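Local coordinates for protein myosin-2 (Saccharomyces cerevisiae, PDB 2F6H) that carries organelles and proteins along polarized actin cables for their segregation, gripping receptor proteins on the cargo with the globular tail domain described here, at residues 113-118 with 139-144; 100-105 with 387-392; 237-242 with 283-288; 288-293 with 311-316. All blocks are in the same frame, centred on the assembly; numbering follows the deposited sequence.

Contact 1 of 4, residues 113-118 with 139-144; sequences FALNSI and LVTELK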
loop_
_atom_site.group_PDB
_atom_site.type_symbol
_atom_site.label_atom_id
_atom_site.label_comp_id
_atom_site.label_asym_id
_atom_site.label_seq_id
_atom_site.Cartn_x
_atom_site.Cartn_y
_atom_site.Cartn_z
ATOM N N PHE A 113 14.798 18.881 -2.883
ATOM C CA PHE A 113 14.747 20.265 -3.302
ATOM C C PHE A 113 15.890 21.045 -2.638
ATOM O O PHE A 113 16.589 21.818 -3.312
ATOM C CB PHE A 113 13.367 20.878 -2.999
ATOM C CG PHE A 113 13.365 22.374 -2.988
ATOM C CD1 PHE A 113 13.227 23.084 -4.170
ATOM C CD2 PHE A 113 13.561 23.067 -1.805
ATOM C CE1 PHE A 113 13.256 24.478 -4.171
ATOM C CE2 PHE A 113 13.602 24.445 -1.792
ATOM C CZ PHE A 113 13.436 25.156 -2.987
ATOM N N ALA A 114 16.085 20.824 -1.336
ATOM C CA ALA A 114 17.136 21.505 -0.584
ATOM C C ALA A 114 18.527 21.186 -1.120
ATOM O O ALA A 114 19.358 22.083 -1.247
ATOM C CB ALA A 114 17.078 21.132 0.886
ATOM N N LEU A 115 18.769 19.899 -1.383
ATOM C CA LEU A 115 20.050 19.414 -1.867
ATOM C C LEU A 115 20.377 20.033 -3.216
ATOM O O LEU A 115 21.493 20.491 -3.436
ATOM C CB LEU A 115 20.036 17.882 -2.035
ATOM C CG LEU A 115 21.282 17.070 -1.690
ATOM C CD1 LEU A 115 21.340 15.821 -2.522
ATOM C CD2 LEU A 115 22.572 17.853 -1.804
ATOM N N ASN A 116 19.419 20.008 -4.129
ATOM C CA ASN A 116 19.628 20.616 -5.420
ATOM C C ASN A 116 20.019 22.089 -5.273
ATOM O O ASN A 116 20.978 22.532 -5.888
ATOM C CB ASN A 116 18.401 20.448 -6.302
ATOM C CG ASN A 116 18.550 21.146 -7.654
ATOM O OD1 ASN A 116 19.633 21.172 -8.236
ATOM N ND2 ASN A 116 17.460 21.711 -8.154
ATOM N N SER A 117 19.313 22.814 -4.406
ATOM C CA SER A 117 19.515 24.246 -4.208
ATOM C C SER A 117 20.828 24.589 -3.524
ATOM O O SER A 117 21.414 25.634 -3.796
ATOM C CB SER A 117 18.374 24.818 -3.380
ATOM O OG SER A 117 17.129 24.333 -3.864
ATOM N N ILE A 118 21.274 23.727 -2.620
ATOM C CA ILE A 118 22.561 23.900 -1.941
ATOM C C ILE A 118 23.709 23.644 -2.925
ATOM O O ILE A 118 24.792 24.211 -2.771
ATOM C CB ILE A 118 22.666 22.960 -0.704
ATOM C CG1 ILE A 118 21.792 23.491 0.442
ATOM C CG2 ILE A 118 24.073 22.835 -0.203
ATOM C CD1 ILE A 118 21.365 22.427 1.419
ATOM N N LEU A 139 25.404 16.498 5.315
ATOM C CA LEU A 139 24.262 16.250 6.186
ATOM C C LEU A 139 22.969 16.088 5.373
ATOM O O LEU A 139 22.170 15.208 5.655
ATOM C CB LEU A 139 24.102 17.406 7.181
ATOM C CG LEU A 139 22.816 17.479 8.010
ATOM C CD1 LEU A 139 22.940 16.669 9.300
ATOM C CD2 LEU A 139 22.473 18.925 8.341
ATOM N N VAL A 140 22.772 16.948 4.383
ATOM C CA VAL A 140 21.554 16.924 3.588
ATOM C C VAL A 140 21.505 15.693 2.648
ATOM O O VAL A 140 20.436 15.135 2.374
ATOM C CB VAL A 140 21.380 18.229 2.803
ATOM C CG1 VAL A 140 20.143 18.170 1.935
ATOM C CG2 VAL A 140 21.280 19.403 3.764
ATOM N N THR A 141 22.669 15.304 2.150
ATOM C CA THR A 141 22.812 14.128 1.320
ATOM C C THR A 141 22.442 12.883 2.117
ATOM O O THR A 141 21.768 11.993 1.616
ATOM C CB THR A 141 24.273 13.995 0.834
ATOM O OG1 THR A 141 24.599 15.131 0.026
ATOM C CG2 THR A 141 24.477 12.679 0.037
ATOM N N GLU A 142 22.921 12.857 3.357
ATOM C CA GLU A 142 22.654 11.802 4.310
ATOM C C GLU A 142 21.174 11.804 4.713
ATOM O O GLU A 142 20.575 10.751 4.931
ATOM C CB GLU A 142 23.543 12.025 5.535
ATOM C CG GLU A 142 23.739 10.793 6.405
ATOM C CD GLU A 142 24.316 11.096 7.824
ATOM O OE1 GLU A 142 24.710 12.282 8.106
ATOM O OE2 GLU A 142 24.360 10.128 8.644
ATOM N N LEU A 143 20.582 12.990 4.820
ATOM C CA LEU A 143 19.159 13.106 5.152
ATOM C C LEU A 143 18.293 12.573 4.018
ATOM O O LEU A 143 17.286 11.917 4.272
ATOM C CB LEU A 143 18.806 14.544 5.480
ATOM C CG LEU A 143 17.371 14.877 5.901
ATOM C CD1 LEU A 143 16.883 14.039 7.093
ATOM C CD2 LEU A 143 17.329 16.366 6.217
ATOM N N LYS A 144 18.709 12.817 2.773
ATOM C CA LYS A 144 18.017 12.269 1.600
ATOM C C LYS A 144 17.992 10.729 1.608
ATOM O O LYS A 144 16.931 10.137 1.440
ATOM C CB LYS A 144 18.622 12.827 0.312
ATOM C CG LYS A 144 18.222 12.140 -0.943
ATOM C CD LYS A 144 18.818 12.866 -2.128
ATOM C CE LYS A 144 18.553 12.137 -3.412
ATOM N NZ LYS A 144 19.237 10.830 -3.429
#

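Contact 2 of 4, residues 100-105 with 387-392; sequences WLANVR and KTRKFD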
loop_
_atom_site.group_PDB
_atom_site.type_symbol
_atom_site.label_atom_id
_atom_site.label_comp_id
_atom_site.label_asym_id
_atom_site.label_seq_id
_atom_site.Cartn_x
_atom_site.Cartn_y
_atom_site.Cartn_z
ATOM N N TRP A 100 0.543 9.040 6.299
ATOM C CA TRP A 100 1.991 9.013 6.512
ATOM C C TRP A 100 2.860 8.903 5.254
ATOM O O TRP A 100 3.935 9.508 5.188
ATOM C CB TRP A 100 2.354 7.958 7.555
ATOM C CG TRP A 100 2.010 8.456 8.912
ATOM C CD1 TRP A 100 1.062 7.967 9.778
ATOM C CD2 TRP A 100 2.562 9.604 9.533
ATOM N NE1 TRP A 100 1.015 8.748 10.906
ATOM C CE2 TRP A 100 1.928 9.758 10.775
ATOM C CE3 TRP A 100 3.529 10.536 9.146
ATOM C CZ2 TRP A 100 2.247 10.799 11.648
ATOM C CZ3 TRP A 100 3.846 11.562 10.020
ATOM C CH2 TRP A 100 3.201 11.686 11.251
ATOM N N LEU A 101 2.412 8.148 4.261
ATOM C CA LEU A 101 3.085 8.099 2.976
ATOM C C LEU A 101 3.112 9.478 2.306
ATOM O O LEU A 101 4.117 9.864 1.709
ATOM C CB LEU A 101 2.373 7.099 2.051
ATOM C CG LEU A 101 2.417 5.605 2.472
ATOM C CD1 LEU A 101 1.616 4.776 1.480
ATOM C CD2 LEU A 101 3.807 5.060 2.586
ATOM N N ALA A 102 1.985 10.196 2.392
ATOM C CA ALA A 102 1.871 11.557 1.865
ATOM C C ALA A 102 2.861 12.457 2.581
ATOM O O ALA A 102 3.641 13.160 1.949
ATOM C CB ALA A 102 0.418 12.097 2.018
ATOM N N ASN A 103 2.878 12.396 3.903
ATOM C CA ASN A 103 3.794 13.256 4.674
ATOM C C ASN A 103 5.261 12.961 4.540
ATOM O O ASN A 103 6.061 13.883 4.530
ATOM C CB ASN A 103 3.426 13.271 6.150
ATOM C CG ASN A 103 2.260 14.147 6.417
ATOM O OD1 ASN A 103 2.430 15.342 6.628
ATOM N ND2 ASN A 103 1.064 13.577 6.386
ATOM N N VAL A 104 5.628 11.697 4.480
ATOM C CA VAL A 104 7.037 11.329 4.286
ATOM C C VAL A 104 7.481 11.714 2.876
ATOM O O VAL A 104 8.611 12.184 2.678
ATOM C CB VAL A 104 7.265 9.825 4.572
ATOM C CG1 VAL A 104 8.637 9.392 4.166
ATOM C CG2 VAL A 104 7.077 9.563 6.047
ATOM N N ARG A 105 6.583 11.536 1.906
ATOM C CA ARG A 105 6.846 11.914 0.541
ATOM C C ARG A 105 7.073 13.407 0.440
ATOM O O ARG A 105 7.975 13.840 -0.277
ATOM C CB ARG A 105 5.684 11.513 -0.370
ATOM C CG ARG A 105 5.930 11.812 -1.848
ATOM C CD ARG A 105 7.198 11.137 -2.296
ATOM N NE ARG A 105 7.400 11.206 -3.742
ATOM C CZ ARG A 105 8.504 10.763 -4.342
ATOM N NH1 ARG A 105 9.479 10.196 -3.626
ATOM N NH2 ARG A 105 8.628 10.877 -5.661
ATOM N N LYS A 387 9.310 11.023 -10.032
ATOM C CA LYS A 387 9.856 12.349 -9.801
ATOM C C LYS A 387 9.271 12.915 -8.505
ATOM O O LYS A 387 8.086 12.753 -8.248
ATOM C CB LYS A 387 9.494 13.223 -11.003
ATOM C CG LYS A 387 9.795 14.705 -10.860
ATOM C CD LYS A 387 8.726 15.572 -11.615
ATOM C CE LYS A 387 8.723 17.055 -11.162
ATOM N NZ LYS A 387 7.458 17.792 -11.567
ATOM N N THR A 388 10.104 13.548 -7.688
ATOM C CA THR A 388 9.618 14.192 -6.475
ATOM C C THR A 388 8.789 15.426 -6.786
ATOM O O THR A 388 8.843 16.007 -7.867
ATOM C CB THR A 388 10.730 14.601 -5.493
ATOM O OG1 THR A 388 11.700 15.412 -6.163
ATOM C CG2 THR A 388 11.389 13.387 -4.899
ATOM N N ARG A 389 8.029 15.818 -5.784
ATOM C CA ARG A 389 7.058 16.875 -5.911
ATOM C C ARG A 389 7.875 18.153 -6.026
ATOM O O ARG A 389 8.917 18.305 -5.365
ATOM C CB ARG A 389 6.091 16.868 -4.689
ATOM C CG ARG A 389 5.884 15.445 -4.051
ATOM C CD ARG A 389 4.432 15.037 -3.748
ATOM N NE ARG A 389 4.103 15.107 -2.329
ATOM C CZ ARG A 389 3.277 14.281 -1.679
ATOM N NH1 ARG A 389 2.639 13.263 -2.292
ATOM N NH2 ARG A 389 3.083 14.468 -0.388
ATOM N N LYS A 390 7.452 19.040 -6.916
ATOM C CA LYS A 390 8.146 20.314 -7.072
ATOM C C LYS A 390 7.833 21.182 -5.864
ATOM O O LYS A 390 6.672 21.350 -5.504
ATOM C CB LYS A 390 7.763 21.035 -8.367
ATOM C CG LYS A 390 8.915 21.890 -8.911
ATOM C CD LYS A 390 9.212 23.129 -8.036
ATOM C CE LYS A 390 10.690 23.211 -7.605
ATOM N NZ LYS A 390 11.191 21.985 -6.889
ATOM N N PHE A 391 8.883 21.700 -5.229
ATOM C CA PHE A 391 8.723 22.526 -4.057
ATOM C C PHE A 391 8.540 23.996 -4.345
ATOM O O PHE A 391 9.482 24.731 -4.617
ATOM C CB PHE A 391 9.792 22.255 -2.996
ATOM C CG PHE A 391 9.234 21.520 -1.841
ATOM C CD1 PHE A 391 9.070 20.138 -1.902
ATOM C CD2 PHE A 391 8.721 22.215 -0.753
ATOM C CE1 PHE A 391 8.475 19.443 -0.847
ATOM C CE2 PHE A 391 8.121 21.541 0.301
ATOM C CZ PHE A 391 8.001 20.143 0.255
ATOM N N ASP A 392 7.268 24.374 -4.308
ATOM C CA ASP A 392 6.834 25.756 -4.252
ATOM C C ASP A 392 6.823 26.135 -2.767
ATOM O O ASP A 392 6.481 25.298 -1.909
ATOM C CB ASP A 392 5.426 25.888 -4.871
ATOM C CG ASP A 392 5.343 25.289 -6.288
ATOM O OD1 ASP A 392 6.044 25.797 -7.197
ATOM O OD2 ASP A 392 4.589 24.301 -6.490
#

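Contact 3 of 4, residues 237-242 with 283-288; sequences NYVDAI and ECLQHL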
loop_
_atom_site.group_PDB
_atom_site.type_symbol
_atom_site.label_atom_id
_atom_site.label_comp_id
_atom_site.label_asym_id
_atom_site.label_seq_id
_atom_site.Cartn_x
_atom_site.Cartn_y
_atom_site.Cartn_z
ATOM N N ASN A 237 -3.071 -9.614 -6.376
ATOM C CA ASN A 237 -2.241 -10.796 -6.577
ATOM C C ASN A 237 -2.140 -11.684 -5.325
ATOM O O ASN A 237 -2.130 -12.933 -5.418
ATOM C CB ASN A 237 -0.833 -10.352 -6.976
ATOM C CG ASN A 237 -0.712 -10.077 -8.457
ATOM O OD1 ASN A 237 -1.189 -10.862 -9.290
ATOM N ND2 ASN A 237 -0.025 -8.997 -8.799
ATOM N N TYR A 238 -2.015 -11.030 -4.173
ATOM C CA TYR A 238 -2.057 -11.696 -2.862
ATOM C C TYR A 238 -3.397 -12.413 -2.588
ATOM O O TYR A 238 -3.407 -13.587 -2.266
ATOM C CB TYR A 238 -1.767 -10.686 -1.755
ATOM C CG TYR A 238 -1.525 -11.304 -0.403
ATOM C CD1 TYR A 238 -0.320 -11.974 -0.122
ATOM C CD2 TYR A 238 -2.453 -11.160 0.623
ATOM C CE1 TYR A 238 -0.079 -12.526 1.126
ATOM C CE2 TYR A 238 -2.221 -11.729 1.913
ATOM C CZ TYR A 238 -1.035 -12.412 2.137
ATOM O OH TYR A 238 -0.770 -12.931 3.382
ATOM N N VAL A 239 -4.508 -11.695 -2.734
ATOM C CA VAL A 239 -5.842 -12.291 -2.728
ATOM C C VAL A 239 -5.945 -13.526 -3.645
ATOM O O VAL A 239 -6.400 -14.581 -3.220
ATOM C CB VAL A 239 -6.893 -11.245 -3.104
ATOM C CG1 VAL A 239 -8.272 -11.880 -3.451
ATOM C CG2 VAL A 239 -7.061 -10.272 -1.981
ATOM N N ASP A 240 -5.505 -13.411 -4.890
ATOM C CA ASP A 240 -5.589 -14.522 -5.853
ATOM C C ASP A 240 -4.859 -15.739 -5.294
ATOM O O ASP A 240 -5.390 -16.851 -5.355
ATOM C CB ASP A 240 -4.978 -14.084 -7.199
ATOM C CG ASP A 240 -5.331 -15.000 -8.395
ATOM O OD1 ASP A 240 -6.469 -15.527 -8.494
ATOM O OD2 ASP A 240 -4.457 -15.119 -9.309
ATOM N N ALA A 241 -3.661 -15.534 -4.752
ATOM C CA ALA A 241 -2.812 -16.633 -4.216
ATOM C C ALA A 241 -3.411 -17.305 -3.001
ATOM O O ALA A 241 -3.560 -18.537 -2.966
ATOM C CB ALA A 241 -1.426 -16.131 -3.868
ATOM N N ILE A 242 -3.775 -16.507 -2.002
ATOM C CA ILE A 242 -4.237 -17.090 -0.757
ATOM C C ILE A 242 -5.594 -17.767 -0.917
ATOM O O ILE A 242 -5.805 -18.875 -0.382
ATOM C CB ILE A 242 -4.189 -16.108 0.426
ATOM C CG1 ILE A 242 -5.159 -14.958 0.268
ATOM C CG2 ILE A 242 -2.786 -15.573 0.622
ATOM C CD1 ILE A 242 -5.547 -14.376 1.573
ATOM N N GLU A 283 -5.785 -9.723 -14.944
ATOM C CA GLU A 283 -4.568 -10.525 -14.921
ATOM C C GLU A 283 -4.145 -10.884 -13.477
ATOM O O GLU A 283 -3.645 -11.971 -13.236
ATOM C CB GLU A 283 -3.451 -9.834 -15.705
ATOM C CG GLU A 283 -2.432 -10.794 -16.314
ATOM C CD GLU A 283 -1.283 -11.138 -15.384
ATOM O OE1 GLU A 283 -1.310 -10.703 -14.207
ATOM O OE2 GLU A 283 -0.340 -11.839 -15.838
ATOM N N CYS A 284 -4.380 -9.985 -12.525
ATOM C CA CYS A 284 -4.117 -10.264 -11.105
ATOM C C CYS A 284 -4.951 -11.407 -10.525
ATOM O O CYS A 284 -4.479 -12.107 -9.628
ATOM C CB CYS A 284 -4.328 -9.016 -10.247
ATOM S SG CYS A 284 -3.148 -7.693 -10.612
ATOM N N LEU A 285 -6.158 -11.605 -11.053
ATOM C CA LEU A 285 -7.136 -12.541 -10.486
ATOM C C LEU A 285 -7.343 -13.807 -11.297
ATOM O O LEU A 285 -8.339 -14.503 -11.125
ATOM C CB LEU A 285 -8.476 -11.821 -10.285
ATOM C CG LEU A 285 -8.432 -10.630 -9.319
ATOM C CD1 LEU A 285 -9.671 -9.779 -9.466
ATOM C CD2 LEU A 285 -8.276 -11.098 -7.876
ATOM N N GLN A 286 -6.385 -14.131 -12.152
ATOM C CA GLN A 286 -6.563 -15.206 -13.108
ATOM C C GLN A 286 -6.703 -16.595 -12.532
ATOM O O GLN A 286 -7.409 -17.407 -13.106
ATOM C CB GLN A 286 -5.437 -15.228 -14.140
ATOM C CG GLN A 286 -5.664 -14.252 -15.352
ATOM C CD GLN A 286 -7.012 -14.444 -16.083
ATOM O OE1 GLN A 286 -7.311 -15.523 -16.617
ATOM N NE2 GLN A 286 -7.819 -13.386 -16.108
ATOM N N HIS A 287 -6.017 -16.901 -11.444
ATOM C CA HIS A 287 -6.133 -18.226 -10.855
ATOM C C HIS A 287 -7.527 -18.462 -10.323
ATOM O O HIS A 287 -8.067 -19.528 -10.542
ATOM C CB HIS A 287 -5.088 -18.457 -9.767
ATOM C CG HIS A 287 -3.687 -18.418 -10.282
ATOM N ND1 HIS A 287 -2.905 -17.279 -10.235
ATOM C CD2 HIS A 287 -2.939 -19.367 -10.886
ATOM C CE1 HIS A 287 -1.732 -17.535 -10.792
ATOM N NE2 HIS A 287 -1.724 -18.795 -11.192
ATOM N N LEU A 288 -8.116 -17.467 -9.665
ATOM C CA LEU A 288 -9.515 -17.529 -9.248
ATOM C C LEU A 288 -10.505 -17.493 -10.440
ATOM O O LEU A 288 -11.445 -18.249 -10.494
ATOM C CB LEU A 288 -9.838 -16.408 -8.262
ATOM C CG LEU A 288 -9.107 -16.409 -6.906
ATOM C CD1 LEU A 288 -9.421 -15.168 -6.101
ATOM C CD2 LEU A 288 -9.492 -17.660 -6.123
HETATM O O HOH W 1 -2.154 -13.372 -9.640
#

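Contact 4 of 4, residues 288-293 with 311-316; sequences LIQTAK and ICYSLT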
loop_
_atom_site.group_PDB
_atom_site.type_symbol
_atom_site.label_atom_id
_atom_site.label_comp_id
_atom_site.label_asym_id
_atom_site.label_seq_id
_atom_site.Cartn_x
_atom_site.Cartn_y
_atom_site.Cartn_z
ATOM N N LEU A 288 -8.116 -17.467 -9.665
ATOM C CA LEU A 288 -9.515 -17.529 -9.248
ATOM C C LEU A 288 -10.505 -17.493 -10.440
ATOM O O LEU A 288 -11.445 -18.249 -10.494
ATOM C CB LEU A 288 -9.838 -16.408 -8.262
ATOM C CG LEU A 288 -9.107 -16.409 -6.906
ATOM C CD1 LEU A 288 -9.421 -15.168 -6.101
ATOM C CD2 LEU A 288 -9.492 -17.660 -6.123
ATOM N N ILE A 289 -10.278 -16.610 -11.395
ATOM C CA ILE A 289 -11.133 -16.531 -12.583
ATOM C C ILE A 289 -11.166 -17.901 -13.301
ATOM O O ILE A 289 -12.241 -18.454 -13.540
ATOM C CB ILE A 289 -10.653 -15.409 -13.542
ATOM C CG1 ILE A 289 -10.924 -14.046 -12.920
ATOM C CG2 ILE A 289 -11.323 -15.499 -14.943
ATOM C CD1 ILE A 289 -10.088 -12.932 -13.555
ATOM N N GLN A 290 -9.993 -18.445 -13.600
ATOM C CA GLN A 290 -9.892 -19.725 -14.281
ATOM C C GLN A 290 -10.378 -20.912 -13.471
ATOM O O GLN A 290 -10.898 -21.854 -14.032
ATOM C CB GLN A 290 -8.462 -19.967 -14.746
ATOM C CG GLN A 290 -8.037 -18.927 -15.804
ATOM C CD GLN A 290 -6.567 -18.964 -16.115
ATOM O OE1 GLN A 290 -5.899 -19.960 -15.889
ATOM N NE2 GLN A 290 -6.051 -17.859 -16.626
ATOM N N THR A 291 -10.232 -20.864 -12.148
ATOM C CA THR A 291 -10.842 -21.890 -11.297
ATOM C C THR A 291 -12.374 -21.898 -11.390
ATOM O O THR A 291 -12.976 -22.960 -11.546
ATOM C CB THR A 291 -10.425 -21.716 -9.835
ATOM O OG1 THR A 291 -9.000 -21.679 -9.770
ATOM C CG2 THR A 291 -10.933 -22.871 -8.998
ATOM N N ALA A 292 -12.992 -20.718 -11.286
ATOM C CA ALA A 292 -14.426 -20.585 -11.476
ATOM C C ALA A 292 -14.857 -21.136 -12.830
ATOM O O ALA A 292 -15.909 -21.759 -12.939
ATOM C CB ALA A 292 -14.861 -19.155 -11.337
ATOM N N LYS A 293 -14.039 -20.907 -13.851
ATOM C CA LYS A 293 -14.296 -21.426 -15.206
ATOM C C LYS A 293 -14.266 -22.948 -15.190
ATOM O O LYS A 293 -15.174 -23.600 -15.682
ATOM C CB LYS A 293 -13.230 -20.944 -16.183
ATOM C CG LYS A 293 -13.738 -20.129 -17.313
ATOM C CD LYS A 293 -13.900 -18.689 -16.924
ATOM C CE LYS A 293 -12.947 -17.723 -17.688
ATOM N NZ LYS A 293 -13.600 -16.341 -17.600
ATOM N N ILE A 311 -8.210 -22.530 -21.932
ATOM C CA ILE A 311 -8.923 -21.537 -21.124
ATOM C C ILE A 311 -8.127 -21.281 -19.838
ATOM O O ILE A 311 -7.846 -20.137 -19.515
ATOM C CB ILE A 311 -10.363 -21.997 -20.784
ATOM C CG1 ILE A 311 -11.218 -22.054 -22.045
ATOM C CG2 ILE A 311 -11.026 -21.064 -19.752
ATOM C CD1 ILE A 311 -12.508 -22.901 -21.869
ATOM N N CYS A 312 -7.733 -22.356 -19.155
ATOM C CA CYS A 312 -7.015 -22.268 -17.874
ATOM C C CYS A 312 -5.521 -22.227 -18.035
ATOM O O CYS A 312 -4.823 -23.070 -17.470
ATOM C CB CYS A 312 -7.377 -23.450 -16.966
ATOM S SG CYS A 312 -9.124 -23.481 -16.577
ATOM N N TYR A 313 -5.030 -21.229 -18.771
ATOM C CA TYR A 313 -3.590 -21.098 -19.048
ATOM C C TYR A 313 -2.716 -20.809 -17.815
ATOM O O TYR A 313 -1.515 -21.090 -17.839
ATOM C CB TYR A 313 -3.311 -20.061 -20.160
ATOM C CG TYR A 313 -3.868 -18.686 -19.912
ATOM C CD1 TYR A 313 -3.139 -17.726 -19.212
ATOM C CD2 TYR A 313 -5.132 -18.341 -20.369
ATOM C CE1 TYR A 313 -3.657 -16.457 -18.970
ATOM C CE2 TYR A 313 -5.662 -17.074 -20.127
ATOM C CZ TYR A 313 -4.917 -16.143 -19.426
ATOM O OH TYR A 313 -5.456 -14.902 -19.204
ATOM N N SER A 314 -3.303 -20.272 -16.742
ATOM C CA SER A 314 -2.539 -19.961 -15.515
ATOM C C SER A 314 -2.473 -21.141 -14.534
ATOM O O SER A 314 -1.854 -21.020 -13.472
ATOM C CB SER A 314 -3.133 -18.749 -14.778
ATOM O OG SER A 314 -2.950 -17.538 -15.485
ATOM N N LEU A 315 -3.121 -22.263 -14.867
ATOM C CA LEU A 315 -3.119 -23.442 -13.993
ATOM C C LEU A 315 -2.265 -24.553 -14.580
ATOM O O LEU A 315 -2.373 -24.873 -15.763
ATOM C CB LEU A 315 -4.545 -23.958 -13.759
ATOM C CG LEU A 315 -5.599 -22.999 -13.184
ATOM C CD1 LEU A 315 -6.870 -23.761 -12.912
ATOM C CD2 LEU A 315 -5.113 -22.331 -11.916
ATOM N N THR A 316 -1.426 -25.152 -13.735
ATOM C CA THR A 316 -0.583 -26.263 -14.149
ATOM C C THR A 316 -1.423 -27.537 -14.266
ATOM O O THR A 316 -2.562 -27.568 -13.778
ATOM C CB THR A 316 0.553 -26.488 -13.162
ATOM O OG1 THR A 316 0.015 -26.849 -11.882
ATOM C CG2 THR A 316 1.404 -25.235 -13.040
#

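Contact 1 of 4, residues 113-118 with 139-144
Behind Leu-115 and Ala-114, which face Val-140 across the contact, the carbonyl oxygen Phe-113 O is gripped twice by one residue: Ser-117 OG lies 2.6 Å from Phe-113 O and Ser-117 N 3.1 Å from it, the two donors arriving from opposite faces of the carbonyl plane. The serine hydroxyl is thus spent on its own helix, and the meeting with 139-144 is left mainly to aliphatic carbon. Val-140 works with both branches. Its CG1, swung away from the backbone N (chi1 178°), lies 4.0 Å from Leu-115 CG as the two side chains slide past each other in opposite directions, while Val-140 CG2 meets Ile-118 CD1 tip to tip at 3.8 Å. Leu-115 then spreads its methyls further along: CD2 touches Thr-141 OG1, a hydroxyl already hydrogen-bonded to Val-137 O, and Leu-115 CD1 rests 3.9 Å from Lys-144 CD, crossing the lysine chain at about a right angle. Trp-62 of helix 49-63 closes over Ala-114 and Val-140. With segment axes 9.6 Å apart and running at 152° to each other, the pair illustrates an antiparallel helical hairpin within the all-helical cargo-binding domain.

Contact 2 of 4, residues 100-105 with 387-392
Two arginines, Arg-105 and Arg-389, carry this contact, each reaching across to the opposing segment. In polar terms, Arg-105 NH2 makes a weak hydrogen bond of 3.2 Å to Lys-387 O, bent to 128°, which supplements its bond to Ile-386 O just before. In the other direction Arg-389 NH2 comes to 2.7 Å from Ala-102 O, while its NH1 forms a salt bridge with Glu-224. The van der Waals contacts lie over the flat faces. Thr-388 CG2 sits above the guanidinium of Arg-105, 3.8 Å from NH2, and Arg-105 CG in turn lies over a face of the Arg-389 guanidinium, 3.6 Å from Arg-389 NH1. The bend at chi2 (56°) turns the rest of the Arg-105 chain off toward Lys-387 and Thr-388, leaving CG against that guanidinium, and the two guanidinium planes stand 79° apart. Electrostatically the pair is of like charge, with Arg-105 NE and Arg-389 NE 5.3 Å from each other; Glu-224 probably offsets part of that. Ser-109 OG, bonded to Arg-389 N, adds a further tie. By this packing and the weak Arg-105 bond, the extended chain after helix 338-353 is laid along helix 93-120 in this cargo-binding tail domain.

Contact 3 of 4, residues 237-242 with 283-288
Asp-240 drives its carboxylate among Cys-284, Gln-286, His-287 and Leu-288 as a knob into a hole, and there the contact is tightest. Leu-288 N donates to Asp-240 OD1 at 2.8 Å (158°) on the syn lone pair. Asp-240 OD2 is held twice by one residue: His-287 N reaches its syn lone pair at 3.2 Å, and His-287 ND1 approaches at 2.8 Å from above the carboxylate plane, although the oxygen lies almost within the imidazole plane. A first torsion of -165° carries the carboxylate across to the helix start, where the two backbone amides meet it, and its plane makes 38° with the ring. This is the familiar pattern of an acid presented to the first-turn amides at the start of a helix, here 286-294, by a residue of another helix, 225-248, within the DIL domain. Cys-284 O and Asp-240 OD2, both acceptors, lie 3.0 Å apart without a hydrogen bond; this proximity would probably work against the carboxylate's charge, while the amides and the imidazole N-H offset it. With an alanine here, the amides of His-287 and Leu-288 would probably lose their acceptor and the imidazole would be likely to turn more freely. Beside the carboxylate, at Val-239, the packing is apolar and looser, Val-239 CG1 standing 4.4 Å from Leu-288 CD1. Toward Asn-237 the contact is wetter: a water sits between Asn-237 OD1 (2.7 Å) and Cys-284 O (2.6 Å), while the partly exposed Asn-237 rests loosely against the cysteine, its ND2 3.8 Å from Cys-284 SG.

Contact 4 of 4, residues 288-293 with 311-316
A type I beta turn, Cys-312 to Leu-315, joins helix 302-311 to helix 317-326 and is met by Gln-290 of helix 286-294, whose side chain reaches out over the turn. Extended beyond CG, the glutamine brings OE1 to 2.8 Å from Ser-314 N; the bond, 149° at the hydrogen, lies in the carbonyl plane on a lone pair. Tyr-313 N is also near OE1, but its angle is too poor for a bond. The other end of the amide has a different role: Gln-290 NE2 sits over the centre of one face of the Tyr-313 ring, 3.5 Å from Tyr-313 CZ, with amide and ring planes 53° apart, and its hydrogen-bond partner is Gln-286 OE1, one turn earlier. The amide's rotation is therefore fixed from both ends. A leucine in its place would probably leave Ser-314 N without its acceptor and take from Gln-286 OE1 one of its donors. Around this centre the contacts are plainer. Cys-312 SG lies 3.5 Å from Gln-290 O, and the side chains of Lys-293 and Ile-311 cross at about a right angle, Lys-293 CG 3.8 Å from Ile-311 CG2. On the inner side Leu-315 CD1 approaches Thr-291 OG1, whose bond goes to His-287 O, and both residues pack on Phe-244 and Leu-323. A helix side chain accepting from a turn amide in this way ties successive helices of the DIL domain at their connecting turn.

The four contacts fall into two pairs on opposite sides of the chain's centre. Contacts 1 and 2 share helix 93-120, with centres about 14 Å apart, and touch where Phe-113 CG packs on Phe-391 CB at 3.6 Å. Contacts 3 and 4 lie closer still, about 10 Å between centres: Leu-288 belongs to both, and Gln-286 OE1 lies 3.2 Å from Tyr-313 OH in a probable hydrogen bond, while His-287 packs against Ser-314 and Leu-315. Between the pairs, contacts 2 and 3 come closest, with centres about 31 Å and nearest atoms about 16 Å apart; contacts 1 and 4 are farthest, about 50 Å between centres. Contact 2 joins the most distant parts of the sequence, its ends enclosing the other three along the chain of this elongated domain.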